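Local coordinates for putative pneumococcal surface protein (Streptococcus pneumoniae, PDB 4CNL) that binds choline through a domain of tandem repeats and so probably attaches to the choline-bearing teichoic acids of the pneumococcal cell surface, at residues Ser3-Phe15 and Gln27-Ala39. Sequence-based numbering, arbitrary orientation.
Sequences SGWVKQDGAWYYF and QGSYYLKADGKMA. With CHT (choline ion), chain D.
The rings of W5, W12 and Y30 wall an aromatic choline site between consecutive beta-hairpins, the hallmark of choline-binding repeats. Choline methyl C7 sits over the centre of the W5 indole, 3.4 Å from CD2, and also over the centre of the Y30 ring; methyl C8 lies over W12, nearer its rim. These contacts put the quaternary ammonium against pi faces, a cation-pi arrangement. M38 closes another side of the pocket: its chain runs alongside W12 and bends at the end (chi3 75°), placing SD 3.7 Å from choline C5 and in oblique Met-aromatic contact with both indoles. Choline is also hydrogen-bonded to D58 O, outside the two segments.

The opposite face of W5 rests on Y14 CD1. Y14 in turn has its own face against Q27, whose CG stands over the ring centre at 3.5 Å; a bend at chi2 (61°) lays the Q27 amide flat on the ring, the planes 5° apart. The six-membered ring of W5 reaches Y30 CB through CH2 at 3.6 Å, while L32 CD1 packs beside W5 CZ3 and L32 CD2 meets Y14 CB. Y13 takes D35 O at its ring edge, and K37 runs alongside it, CG 3.4 Å from Y13 OH and in contact with A11 CB.

Strand 11-15, paired with 4-8 in the first hairpin, meets the chain that follows the K33-G36 turn through one direct backbone hydrogen bond, M38 N to W12 O. Three waters add bridges between the segments: W12 N to M38 O, Y13 OH to D35 O, and Y14 N to G36 O. At the end of that turn D35 forms an Asx turn: K37 N donates to its OD1 at 3.0 Å, from above the carboxylate plane.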
loop_
_atom_site.group_PDB
_atom_site.type_symbol
_atom_site.label_atom_id
_atom_site.label_comp_id
_atom_site.label_asym_id
_atom_site.label_seq_id
_atom_site.Cartn_x
_atom_site.Cartn_y
_atom_site.Cartn_z
ATOM N N SER A 3 -12.016 20.126 34.113
ATOM C CA SER A 3 -11.129 20.024 32.963
ATOM C C SER A 3 -10.810 18.560 32.686
ATOM O O SER A 3 -10.953 17.700 33.559
ATOM C CB SER A 3 -9.842 20.823 33.187
ATOM O OG SER A 3 -9.145 20.360 34.333
ATOM N N GLY A 4 -10.393 18.274 31.460
ATOM C CA GLY A 4 -9.977 16.930 31.115
ATOM C C GLY A 4 -11.099 16.047 30.612
ATOM O O GLY A 4 -12.183 16.525 30.253
ATOM N N TRP A 5 -10.814 14.749 30.578
ATOM C CA TRP A 5 -11.715 13.755 30.010
ATOM C C TRP A 5 -12.835 13.392 30.978
ATOM O O TRP A 5 -12.588 13.075 32.142
ATOM C CB TRP A 5 -10.934 12.506 29.624
ATOM C CG TRP A 5 -10.112 12.697 28.393
ATOM C CD1 TRP A 5 -8.767 12.895 28.323
ATOM C CD2 TRP A 5 -10.596 12.715 27.048
ATOM N NE1 TRP A 5 -8.378 13.023 27.012
ATOM C CE2 TRP A 5 -9.485 12.928 26.210
ATOM C CE3 TRP A 5 -11.862 12.569 26.473
ATOM C CZ2 TRP A 5 -9.602 12.996 24.825
ATOM C CZ3 TRP A 5 -11.979 12.643 25.098
ATOM C CH2 TRP A 5 -10.856 12.849 24.287
ATOM N N VAL A 6 -14.062 13.427 30.478
ATOM C CA VAL A 6 -15.252 13.196 31.291
ATOM C C VAL A 6 -16.233 12.353 30.499
ATOM O O VAL A 6 -16.524 12.679 29.348
ATOM C CB VAL A 6 -15.931 14.529 31.681
ATOM C CG1 VAL A 6 -17.259 14.274 32.351
ATOM C CG2 VAL A 6 -15.015 15.362 32.573
ATOM N N LYS A 7 -16.741 11.276 31.090
ATOM C CA LYS A 7 -17.751 10.464 30.408
ATOM C C LYS A 7 -19.146 10.881 30.862
ATOM O O LYS A 7 -19.454 10.857 32.058
ATOM C CB LYS A 7 -17.526 8.969 30.664
ATOM C CG LYS A 7 -18.290 8.060 29.706
ATOM C CD LYS A 7 -17.818 6.622 29.821
ATOM C CE LYS A 7 -18.541 5.730 28.830
ATOM N NZ LYS A 7 -18.222 4.294 29.066
ATOM N N GLN A 8 -19.969 11.284 29.900
ATOM C CA GLN A 8 -21.328 11.766 30.149
ATOM C C GLN A 8 -22.301 11.138 29.182
ATOM O O GLN A 8 -22.076 11.191 27.970
ATOM C CB GLN A 8 -21.439 13.279 29.962
ATOM C CG GLN A 8 -20.314 14.117 30.443
ATOM C CD GLN A 8 -20.718 15.571 30.455
ATOM O OE1 GLN A 8 -20.342 16.348 29.570
ATOM N NE2 GLN A 8 -21.519 15.946 31.444
ATOM N N ASP A 9 -23.401 10.599 29.701
ATOM C CA ASP A 9 -24.479 10.062 28.869
ATOM C C ASP A 9 -23.945 9.156 27.758
ATOM O O ASP A 9 -24.308 9.303 26.590
ATOM C CB ASP A 9 -25.303 11.204 28.277
ATOM C CG ASP A 9 -26.632 10.735 27.695
ATOM O OD1 ASP A 9 -27.171 9.705 28.163
ATOM O OD2 ASP A 9 -27.127 11.403 26.764
ATOM N N GLY A 10 -23.046 8.252 28.135
ATOM C CA GLY A 10 -22.569 7.213 27.243
ATOM C C GLY A 10 -21.440 7.574 26.297
ATOM O O GLY A 10 -21.044 6.748 25.477
ATOM N N ALA A 11 -20.913 8.792 26.392
ATOM C CA ALA A 11 -19.841 9.207 25.491
ATOM C C ALA A 11 -18.755 9.948 26.244
ATOM O O ALA A 11 -19.012 10.523 27.295
ATOM C CB ALA A 11 -20.382 10.086 24.373
ATOM N N TRP A 12 -17.546 9.942 25.688
ATOM C CA TRP A 12 -16.436 10.691 26.268
ATOM C C TRP A 12 -16.394 12.103 25.720
ATOM O O TRP A 12 -16.572 12.318 24.514
ATOM C CB TRP A 12 -15.095 9.978 25.998
ATOM C CG TRP A 12 -14.851 8.832 26.933
ATOM C CD1 TRP A 12 -15.020 7.506 26.668
ATOM C CD2 TRP A 12 -14.427 8.921 28.296
ATOM N NE1 TRP A 12 -14.712 6.761 27.780
ATOM C CE2 TRP A 12 -14.347 7.608 28.794
ATOM C CE3 TRP A 12 -14.107 9.988 29.146
ATOM C CZ2 TRP A 12 -13.959 7.329 30.101
ATOM C CZ3 TRP A 12 -13.711 9.708 30.446
ATOM C CH2 TRP A 12 -13.643 8.389 30.909
ATOM N N TYR A 13 -16.196 13.061 26.625
ATOM C CA TYR A 13 -16.034 14.472 26.287
ATOM C C TYR A 13 -14.709 14.965 26.847
ATOM O O TYR A 13 -14.212 14.430 27.841
ATOM C CB TYR A 13 -17.181 15.320 26.873
ATOM C CG TYR A 13 -18.519 14.982 26.274
ATOM C CD1 TYR A 13 -19.235 13.877 26.714
ATOM C CD2 TYR A 13 -19.057 15.756 25.255
ATOM C CE1 TYR A 13 -20.464 13.552 26.157
ATOM C CE2 TYR A 13 -20.276 15.438 24.682
ATOM C CZ TYR A 13 -20.978 14.339 25.147
ATOM O OH TYR A 13 -22.189 14.017 24.580
ATOM N N TYR A 14 -14.155 16.005 26.239
ATOM C CA TYR A 14 -12.950 16.609 26.781
ATOM C C TYR A 14 -13.206 18.067 27.133
ATOM O O TYR A 14 -13.578 18.862 26.279
ATOM C CB TYR A 14 -11.777 16.487 25.799
ATOM C CG TYR A 14 -10.500 17.023 26.398
ATOM C CD1 TYR A 14 -9.720 16.233 27.240
ATOM C CD2 TYR A 14 -10.087 18.323 26.142
ATOM C CE1 TYR A 14 -8.560 16.734 27.813
ATOM C CE2 TYR A 14 -8.924 18.825 26.702
ATOM C CZ TYR A 14 -8.171 18.031 27.533
ATOM O OH TYR A 14 -7.014 18.537 28.083
ATOM N N PHE A 15 -13.035 18.398 28.413
ATOM C CA PHE A 15 -13.167 19.768 28.877
ATOM C C PHE A 15 -11.826 20.477 28.789
ATOM O O PHE A 15 -10.845 19.990 29.354
ATOM C CB PHE A 15 -13.667 19.800 30.327
ATOM C CG PHE A 15 -15.136 19.492 30.483
ATOM C CD1 PHE A 15 -15.610 18.186 30.375
ATOM C CD2 PHE A 15 -16.035 20.507 30.782
ATOM C CE1 PHE A 15 -16.974 17.912 30.540
ATOM C CE2 PHE A 15 -17.395 20.249 30.934
ATOM C CZ PHE A 15 -17.868 18.952 30.819
ATOM N N GLN A 27 -7.638 16.239 20.451
ATOM C CA GLN A 27 -7.017 16.356 21.760
ATOM C C GLN A 27 -6.094 15.156 21.906
ATOM O O GLN A 27 -6.546 14.021 22.080
ATOM C CB GLN A 27 -8.050 16.402 22.888
ATOM C CG GLN A 27 -7.426 16.265 24.269
ATOM C CD GLN A 27 -6.455 17.377 24.577
ATOM O OE1 GLN A 27 -6.563 18.479 24.035
ATOM N NE2 GLN A 27 -5.501 17.101 25.459
ATOM N N GLY A 28 -4.794 15.406 21.795
ATOM C CA GLY A 28 -3.835 14.319 21.816
ATOM C C GLY A 28 -4.146 13.379 20.666
ATOM O O GLY A 28 -4.303 13.817 19.526
ATOM N N SER A 29 -4.275 12.095 20.980
ATOM C CA SER A 29 -4.520 11.063 19.977
ATOM C C SER A 29 -6.000 10.879 19.639
ATOM O O SER A 29 -6.367 10.019 18.830
ATOM C CB SER A 29 -3.938 9.734 20.458
ATOM O OG SER A 29 -2.549 9.856 20.703
ATOM N N TYR A 30 -6.842 11.701 20.249
ATOM C CA TYR A 30 -8.293 11.548 20.154
ATOM C C TYR A 30 -8.944 12.694 19.410
ATOM O O TYR A 30 -8.439 13.822 19.404
ATOM C CB TYR A 30 -8.897 11.440 21.563
ATOM C CG TYR A 30 -8.193 10.395 22.389
ATOM C CD1 TYR A 30 -8.572 9.062 22.316
ATOM C CD2 TYR A 30 -7.123 10.738 23.209
ATOM C CE1 TYR A 30 -7.913 8.090 23.052
ATOM C CE2 TYR A 30 -6.458 9.770 23.950
ATOM C CZ TYR A 30 -6.864 8.450 23.868
ATOM O OH TYR A 30 -6.215 7.486 24.602
ATOM N N TYR A 31 -10.081 12.410 18.785
ATOM C CA TYR A 31 -10.787 13.430 18.026
ATOM C C TYR A 31 -12.178 13.677 18.600
ATOM O O TYR A 31 -12.948 12.734 18.769
ATOM C CB TYR A 31 -10.901 13.018 16.547
ATOM C CG TYR A 31 -11.544 14.098 15.726
ATOM C CD1 TYR A 31 -10.807 15.206 15.318
ATOM C CD2 TYR A 31 -12.900 14.045 15.400
ATOM C CE1 TYR A 31 -11.394 16.230 14.591
ATOM C CE2 TYR A 31 -13.499 15.060 14.657
ATOM C CZ TYR A 31 -12.736 16.154 14.264
ATOM O OH TYR A 31 -13.299 17.187 13.546
ATOM N N LEU A 32 -12.492 14.940 18.889
ATOM C CA LEU A 32 -13.810 15.312 19.400
ATOM C C LEU A 32 -14.690 15.795 18.254
ATOM O O LEU A 32 -14.327 16.716 17.511
ATOM C CB LEU A 32 -13.695 16.393 20.480
ATOM C CG LEU A 32 -13.051 16.039 21.832
ATOM C CD1 LEU A 32 -13.593 14.738 22.391
ATOM C CD2 LEU A 32 -11.517 15.985 21.722
ATOM N N LYS A 33 -15.852 15.170 18.111
ATOM C CA LYS A 33 -16.737 15.450 16.983
ATOM C C LYS A 33 -17.570 16.725 17.193
ATOM O O LYS A 33 -17.358 17.465 18.151
ATOM C CB LYS A 33 -17.635 14.236 16.736
ATOM C CG LYS A 33 -16.830 12.990 16.381
ATOM C CD LYS A 33 -17.712 11.782 16.048
ATOM C CE LYS A 33 -18.391 11.219 17.289
ATOM N NZ LYS A 33 -19.067 9.907 17.004
ATOM N N ALA A 34 -18.509 16.982 16.288
ATOM C CA ALA A 34 -19.232 18.252 16.293
ATOM C C ALA A 34 -20.073 18.462 17.550
ATOM O O ALA A 34 -20.317 19.602 17.959
ATOM C CB ALA A 34 -20.115 18.360 15.041
ATOM N N ASP A 35 -20.514 17.364 18.163
ATOM C CA ASP A 35 -21.321 17.446 19.375
ATOM C C ASP A 35 -20.451 17.302 20.627
ATOM O O ASP A 35 -20.962 17.281 21.740
ATOM C CB ASP A 35 -22.423 16.374 19.370
ATOM C CG ASP A 35 -21.889 14.979 19.113
ATOM O OD1 ASP A 35 -20.654 14.799 19.085
ATOM O OD2 ASP A 35 -22.708 14.046 18.931
ATOM N N GLY A 36 -19.135 17.204 20.433
ATOM C CA GLY A 36 -18.217 17.058 21.550
ATOM C C GLY A 36 -17.895 15.612 21.883
ATOM O O GLY A 36 -17.020 15.349 22.701
ATOM N N LYS A 37 -18.596 14.663 21.272
ATOM C CA LYS A 37 -18.351 13.259 21.600
ATOM C C LYS A 37 -17.059 12.781 20.978
ATOM O O LYS A 37 -16.796 13.067 19.812
ATOM C CB LYS A 37 -19.500 12.373 21.127
ATOM C CG LYS A 37 -20.838 12.709 21.764
ATOM C CD LYS A 37 -21.905 11.725 21.310
ATOM C CE LYS A 37 -23.279 12.104 21.863
ATOM N NZ LYS A 37 -24.357 11.241 21.307
ATOM N N MET A 38 -16.268 12.049 21.758
ATOM C CA MET A 38 -15.061 11.396 21.232
ATOM C C MET A 38 -15.386 10.403 20.117
ATOM O O MET A 38 -16.234 9.529 20.282
ATOM C CB MET A 38 -14.326 10.675 22.361
ATOM C CG MET A 38 -13.016 10.052 21.929
ATOM S SD MET A 38 -12.268 9.019 23.189
ATOM C CE MET A 38 -13.304 7.572 23.122
ATOM N N ALA A 39 -14.707 10.533 18.979
ATOM C CA ALA A 39 -14.854 9.551 17.904
ATOM C C ALA A 39 -14.333 8.184 18.337
ATOM O O ALA A 39 -13.329 8.069 19.047
ATOM C CB ALA A 39 -14.136 10.033 16.642
HETATM C C4 CHT D . -10.997 6.104 26.928
HETATM C C5 CHT D . -10.978 7.519 26.353
HETATM C C6 CHT D . -8.795 7.632 27.267
HETATM C C7 CHT D . -9.774 9.531 26.284
HETATM C C8 CHT D . -10.573 8.717 28.350
HETATM O O6 CHT D . -11.092 5.167 25.861
HETATM N N1 CHT D . -10.031 8.349 27.070
HETATM O O HOH W 1 -17.268 8.755 23.040
HETATM O O HOH W 2 -23.310 15.973 23.101
HETATM O O HOH W 3 -15.773 17.305 24.216
#